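Local atomic coordinates of N2152 (Neocallimastix frontalis, PDB entry 5U22), a protein that is a rumen fungal family 39 glycoside hydrolase that probably cleaves rare arabinosyl linkages, with a TIM-barrel domain and a beta-sandwich domain. Residues F344-P349 / S414-Y419; S353-F358 / S404-G409. All blocks are in the same frame, centred on the assembly; numbering follows the deposited sequence.

Contact 1 (F344-P349 / S414-Y419)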
loop_
_atom_site.group_PDB
_atom_site.type_symbol
_atom_site.label_atom_id
_atom_site.label_comp_id
_atom_site.label_asym_id
_atom_site.label_seq_id
_atom_site.Cartn_x
_atom_site.Cartn_y
_atom_site.Cartn_z
ATOM N N PHE A 344 -2.496 16.157 8.592
ATOM C CA PHE A 344 -1.426 15.324 9.134
ATOM C C PHE A 344 -2.079 14.128 9.810
ATOM O O PHE A 344 -2.837 14.304 10.770
ATOM C CB PHE A 344 -0.576 16.117 10.135
ATOM C CG PHE A 344 0.559 15.327 10.738
ATOM C CD1 PHE A 344 1.136 14.273 10.039
ATOM C CD2 PHE A 344 1.056 15.642 11.994
ATOM C CE1 PHE A 344 2.179 13.537 10.591
ATOM C CE2 PHE A 344 2.112 14.912 12.546
ATOM C CZ PHE A 344 2.666 13.860 11.835
ATOM N N ILE A 345 -1.824 12.922 9.295
ATOM C CA ILE A 345 -2.344 11.696 9.900
ATOM C C ILE A 345 -1.178 10.874 10.421
ATOM O O ILE A 345 -0.129 10.790 9.771
ATOM C CB ILE A 345 -3.208 10.875 8.916
ATOM C CG1 ILE A 345 -2.388 10.401 7.711
ATOM C CG2 ILE A 345 -4.378 11.702 8.428
ATOM C CD1 ILE A 345 -3.226 9.595 6.699
ATOM N N PHE A 346 -1.358 10.260 11.591
ATOM C CA PHE A 346 -0.236 9.591 12.231
ATOM C C PHE A 346 -0.756 8.596 13.259
ATOM O O PHE A 346 -1.921 8.621 13.660
ATOM C CB PHE A 346 0.714 10.611 12.876
ATOM C CG PHE A 346 0.030 11.583 13.802
ATOM C CD1 PHE A 346 -0.534 12.750 13.305
ATOM C CD2 PHE A 346 -0.043 11.336 15.168
ATOM C CE1 PHE A 346 -1.157 13.668 14.159
ATOM C CE2 PHE A 346 -0.653 12.239 16.028
ATOM C CZ PHE A 346 -1.220 13.401 15.525
ATOM N N GLY A 347 0.138 7.721 13.696
ATOM C CA GLY A 347 -0.237 6.689 14.638
ATOM C C GLY A 347 0.875 5.687 14.818
ATOM O O GLY A 347 1.802 5.633 14.002
ATOM N N GLY A 348 0.796 4.892 15.874
ATOM C CA GLY A 348 1.801 3.894 16.156
ATOM C C GLY A 348 2.374 4.016 17.555
ATOM O O GLY A 348 2.120 4.991 18.277
ATOM N N PRO A 349 3.164 2.995 17.964
ATOM C CA PRO A 349 3.844 3.021 19.269
ATOM C C PRO A 349 4.419 4.385 19.627
ATOM O O PRO A 349 5.113 5.015 18.821
ATOM C CB PRO A 349 4.949 1.970 19.094
ATOM C CG PRO A 349 4.290 0.950 18.163
ATOM C CD PRO A 349 3.456 1.763 17.207
ATOM N N SER A 414 -4.741 3.630 18.086
ATOM C CA SER A 414 -5.577 4.661 17.479
ATOM C C SER A 414 -4.879 5.308 16.284
ATOM O O SER A 414 -3.646 5.339 16.188
ATOM C CB SER A 414 -5.903 5.747 18.510
ATOM O OG SER A 414 -6.776 5.280 19.528
ATOM N N GLY A 415 -5.683 5.847 15.374
ATOM C CA GLY A 415 -5.188 6.742 14.338
ATOM C C GLY A 415 -5.526 8.172 14.728
ATOM O O GLY A 415 -6.569 8.429 15.326
ATOM N N TYR A 416 -4.636 9.100 14.388
ATOM C CA TYR A 416 -4.833 10.505 14.729
ATOM C C TYR A 416 -4.767 11.377 13.487
ATOM O O TYR A 416 -4.057 11.064 12.532
ATOM C CB TYR A 416 -3.790 10.977 15.739
ATOM C CG TYR A 416 -3.851 10.194 17.036
ATOM C CD1 TYR A 416 -4.816 10.475 17.996
ATOM C CD2 TYR A 416 -2.954 9.171 17.292
ATOM C CE1 TYR A 416 -4.869 9.762 19.184
ATOM C CE2 TYR A 416 -3.015 8.451 18.460
ATOM C CZ TYR A 416 -3.966 8.755 19.404
ATOM O OH TYR A 416 -4.019 8.024 20.569
ATOM N N ARG A 417 -5.509 12.489 13.506
ATOM C CA ARG A 417 -5.382 13.472 12.435
ATOM C C ARG A 417 -5.376 14.873 13.021
ATOM O O ARG A 417 -6.154 15.178 13.932
ATOM C CB ARG A 417 -6.508 13.377 11.393
ATOM C CG ARG A 417 -6.303 14.350 10.236
ATOM C CD ARG A 417 -7.267 14.139 9.064
ATOM N NE ARG A 417 -8.656 14.496 9.378
ATOM C CZ ARG A 417 -9.630 14.566 8.473
ATOM N NH1 ARG A 417 -9.382 14.316 7.185
ATOM N NH2 ARG A 417 -10.856 14.894 8.854
ATOM N N ILE A 418 -4.494 15.723 12.496
ATOM C CA ILE A 418 -4.556 17.161 12.737
ATOM C C ILE A 418 -4.915 17.818 11.413
ATOM O O ILE A 418 -4.205 17.639 10.416
ATOM C CB ILE A 418 -3.231 17.695 13.299
ATOM C CG1 ILE A 418 -3.025 17.140 14.703
ATOM C CG2 ILE A 418 -3.240 19.226 13.314
ATOM C CD1 ILE A 418 -1.618 17.267 15.205
ATOM N N TYR A 419 -6.033 18.545 11.389
ATOM C CA TYR A 419 -6.562 19.157 10.173
ATOM C C TYR A 419 -6.588 20.663 10.377
ATOM O O TYR A 419 -7.272 21.151 11.284
ATOM C CB TYR A 419 -7.968 18.627 9.876
ATOM C CG TYR A 419 -8.427 18.771 8.438
ATOM C CD1 TYR A 419 -8.146 17.784 7.499
ATOM C CD2 TYR A 419 -9.173 19.869 8.032
ATOM C CE1 TYR A 419 -8.577 17.899 6.184
ATOM C CE2 TYR A 419 -9.608 19.998 6.706
ATOM C CZ TYR A 419 -9.305 19.008 5.793
ATOM O OH TYR A 419 -9.735 19.108 4.481
HETATM O O HOH W 1 -1.284 5.443 17.542
#
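F346 lays its ring beneath the CB of Y416 where two antiparallel strands of the beta-sandwich domain, 344-347 and 415-419, run side by side with axes 4.7 Å apart. The evidence for a CH-pi contact is direct: Y416 CB lies 3.7 Å from the centroid of the F346 ring, 24° off the ring normal, displaced toward the rim on the CE2 side. The Y416 ring itself is slid away, so that although the two planes are within 25° of parallel the rings barely overlap. F346 reaches this place because its CG sits between backbone N and carbonyl carbon (chi1 52°), which carries the ring toward the partner strand. I418 CG1 lies in plane at the edge of the same ring, and I418 CD1 approaches obliquely to 3.8 Å from F346 CE1. Within the same strand F346 CD1 sits over the centre of one face of the F344 ring.

F344 and F346 form hydrogen-bonded pairs with I418 and Y416, giving four backbone bonds. The one from Y416 N to F346 O, 2.9 Å long, is nearly collinear with the C=O bond. Across the opposite face of the sheet I345 CG2 packs against the aliphatic part of R417, 3.7 Å from its CG. The R417 chain, bent at its third torsion, then turns the guanidinium so that one face lies against Y419 CD1, while NH2 makes a salt bridge with E374. Helix 301-310 covers I345 on this side, with F305, W308 and Y309. Beyond the last paired residues direct bonding gives way to one water, which accepts from G348 N and donates to S414 O, each at 2.7 Å.

Contact 2 (S353-F358 / S404-G409)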
loop_
_atom_site.group_PDB
_atom_site.type_symbol
_atom_site.label_atom_id
_atom_site.label_comp_id
_atom_site.label_asym_id
_atom_site.label_seq_id
_atom_site.Cartn_x
_atom_site.Cartn_y
_atom_site.Cartn_z
ATOM N N SER A 353 2.243 10.760 25.091
ATOM C CA SER A 353 1.956 12.124 24.676
ATOM C C SER A 353 2.552 12.310 23.290
ATOM O O SER A 353 3.573 11.705 22.957
ATOM C CB SER A 353 2.558 13.167 25.639
ATOM O OG SER A 353 1.872 13.171 26.878
ATOM N N VAL A 354 1.925 13.155 22.482
ATOM C CA VAL A 354 2.448 13.488 21.166
ATOM C C VAL A 354 2.510 15.002 21.012
ATOM O O VAL A 354 1.571 15.715 21.375
ATOM C CB VAL A 354 1.595 12.869 20.038
ATOM C CG1 VAL A 354 2.005 13.448 18.678
ATOM C CG2 VAL A 354 1.732 11.353 20.054
ATOM N N LYS A 355 3.616 15.484 20.463
ATOM C CA LYS A 355 3.789 16.882 20.097
ATOM C C LYS A 355 3.998 16.920 18.593
ATOM O O LYS A 355 5.006 16.409 18.088
ATOM C CB LYS A 355 4.976 17.498 20.833
ATOM C CG LYS A 355 5.155 18.990 20.632
ATOM C CD LYS A 355 6.480 19.412 21.250
ATOM C CE LYS A 355 6.628 20.919 21.326
ATOM N NZ LYS A 355 7.940 21.294 21.965
ATOM N N ALA A 356 3.031 17.490 17.878
ATOM C CA ALA A 356 3.099 17.629 16.432
ATOM C C ALA A 356 3.533 19.053 16.126
ATOM O O ALA A 356 2.761 19.999 16.315
ATOM C CB ALA A 356 1.754 17.302 15.788
ATOM N N ASN A 357 4.783 19.206 15.710
ATOM C CA ASN A 357 5.318 20.505 15.335
ATOM C C ASN A 357 5.051 20.734 13.859
ATOM O O ASN A 357 5.274 19.841 13.038
ATOM C CB ASN A 357 6.818 20.561 15.614
ATOM C CG ASN A 357 7.146 20.162 17.033
ATOM O OD1 ASN A 357 6.720 20.824 17.976
ATOM N ND2 ASN A 357 7.912 19.074 17.195
ATOM N N PHE A 358 4.556 21.915 13.525
ATOM C CA PHE A 358 4.443 22.342 12.138
ATOM C C PHE A 358 5.368 23.526 11.904
ATOM O O PHE A 358 5.293 24.520 12.631
ATOM C CB PHE A 358 3.004 22.740 11.808
ATOM C CG PHE A 358 2.033 21.596 11.888
ATOM C CD1 PHE A 358 1.669 20.906 10.748
ATOM C CD2 PHE A 358 1.502 21.200 13.111
ATOM C CE1 PHE A 358 0.777 19.841 10.818
ATOM C CE2 PHE A 358 0.609 20.150 13.186
ATOM C CZ PHE A 358 0.250 19.470 12.037
ATOM N N SER A 404 2.905 24.290 17.528
ATOM C CA SER A 404 3.060 22.958 18.105
ATOM C C SER A 404 1.722 22.540 18.690
ATOM O O SER A 404 1.128 23.281 19.483
ATOM C CB SER A 404 4.143 22.910 19.193
ATOM O OG SER A 404 5.430 23.124 18.644
ATOM N N VAL A 405 1.254 21.364 18.293
ATOM C CA VAL A 405 -0.050 20.843 18.695
ATOM C C VAL A 405 0.200 19.642 19.605
ATOM O O VAL A 405 0.836 18.665 19.187
ATOM C CB VAL A 405 -0.894 20.463 17.465
ATOM C CG1 VAL A 405 -2.218 19.832 17.879
ATOM C CG2 VAL A 405 -1.153 21.690 16.593
ATOM N N ASP A 406 -0.272 19.720 20.854
ATOM C CA ASP A 406 -0.064 18.656 21.837
ATOM C C ASP A 406 -1.290 17.755 21.953
ATOM O O ASP A 406 -2.424 18.240 22.009
ATOM C CB ASP A 406 0.233 19.225 23.227
ATOM C CG ASP A 406 1.407 20.170 23.240
ATOM O OD1 ASP A 406 2.400 19.900 22.550
ATOM O OD2 ASP A 406 1.332 21.193 23.948
ATOM N N LEU A 407 -1.053 16.443 22.025
ATOM C CA LEU A 407 -2.091 15.459 22.314
ATOM C C LEU A 407 -1.700 14.683 23.562
ATOM O O LEU A 407 -0.593 14.140 23.629
ATOM C CB LEU A 407 -2.297 14.479 21.160
ATOM C CG LEU A 407 -3.007 14.937 19.890
ATOM C CD1 LEU A 407 -2.147 15.917 19.108
ATOM C CD2 LEU A 407 -3.322 13.703 19.045
ATOM N N SER A 408 -2.613 14.611 24.530
ATOM C CA SER A 408 -2.395 13.865 25.762
ATOM C C SER A 408 -3.068 12.498 25.703
ATOM O O SER A 408 -4.011 12.272 24.939
ATOM C CB SER A 408 -2.927 14.646 26.968
ATOM O OG SER A 408 -2.008 15.649 27.339
ATOM N N GLY A 409 -2.552 11.575 26.518
ATOM C CA GLY A 409 -3.143 10.260 26.673
ATOM C C GLY A 409 -3.300 9.496 25.375
ATOM O O GLY A 409 -4.383 8.981 25.088
HETATM O O HOH W 2 -0.416 12.262 28.344
#
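With CG and OG each placed beside their own backbone N (chi1 -52° and -67°), N357 and S404 converge across an antiparallel pair of strands in the beta-sandwich domain, 353-358 and 404-408. The S404 hydroxyl donates to N357 OD1 over 2.7 Å, arriving in the carbonyl plane on a lone pair of the amide oxygen. That amide is also gripped at its nitrogen, where ND2 bonds to Q24 and T26 of the neighbouring strand 23-28, so both ends of the group are fixed. S404 OG has a further partner in Q402.

K355, on the same face, runs fully extended. Its CE passes 3.7 Å from S404 OG, and lower down its CG lies 3.5 Å from D406 OD1. The side chains of K355 and D406 point the same way, yet NZ and OD1 remain 5.7 Å apart, too far for a salt bridge; any attraction between the charges would be longer-range.

The other face is apolar. V354 faces L407 and A356 faces V405 as hydrogen-bonded pairs, and all four N-H...O angles are at least 169°, which shows a regular, nearly straight backbone connection. F358 extends this surface, its CE2 coming to 4.1 Å from V405 CG2. L25 and V27 of strand 23-28 touch V354 and F358 respectively, continuing the apolar layer. Past the paired residues, S353 OG reaches the backbone of G409 through one water, which accepts a bond from G409 N at 2.9 Å.

In the fold
Contact 2 is nested within the loop closed by contact 1: strand 341-347 is followed by 353-359, and 403-408 by 415-422. Their centres are 10 Å apart, and their apolar faces meet as layers of the beta-sandwich core. I418 is the chief intermediary, with CD1 3.4 Å from A356 CB and 3.8 Å from V405 CG1, and CG2 3.7 Å from F358 CZ. A second junction brings Y416 CD1 to 3.7 Å from L407 CD2. Contact 1, its I345 face turned to helix 301-310, has its centre about 17 Å from the chain centre, contact 2 about 27 Å. Both are probably sandwich packing, outside the TIM barrel where the active site is expected.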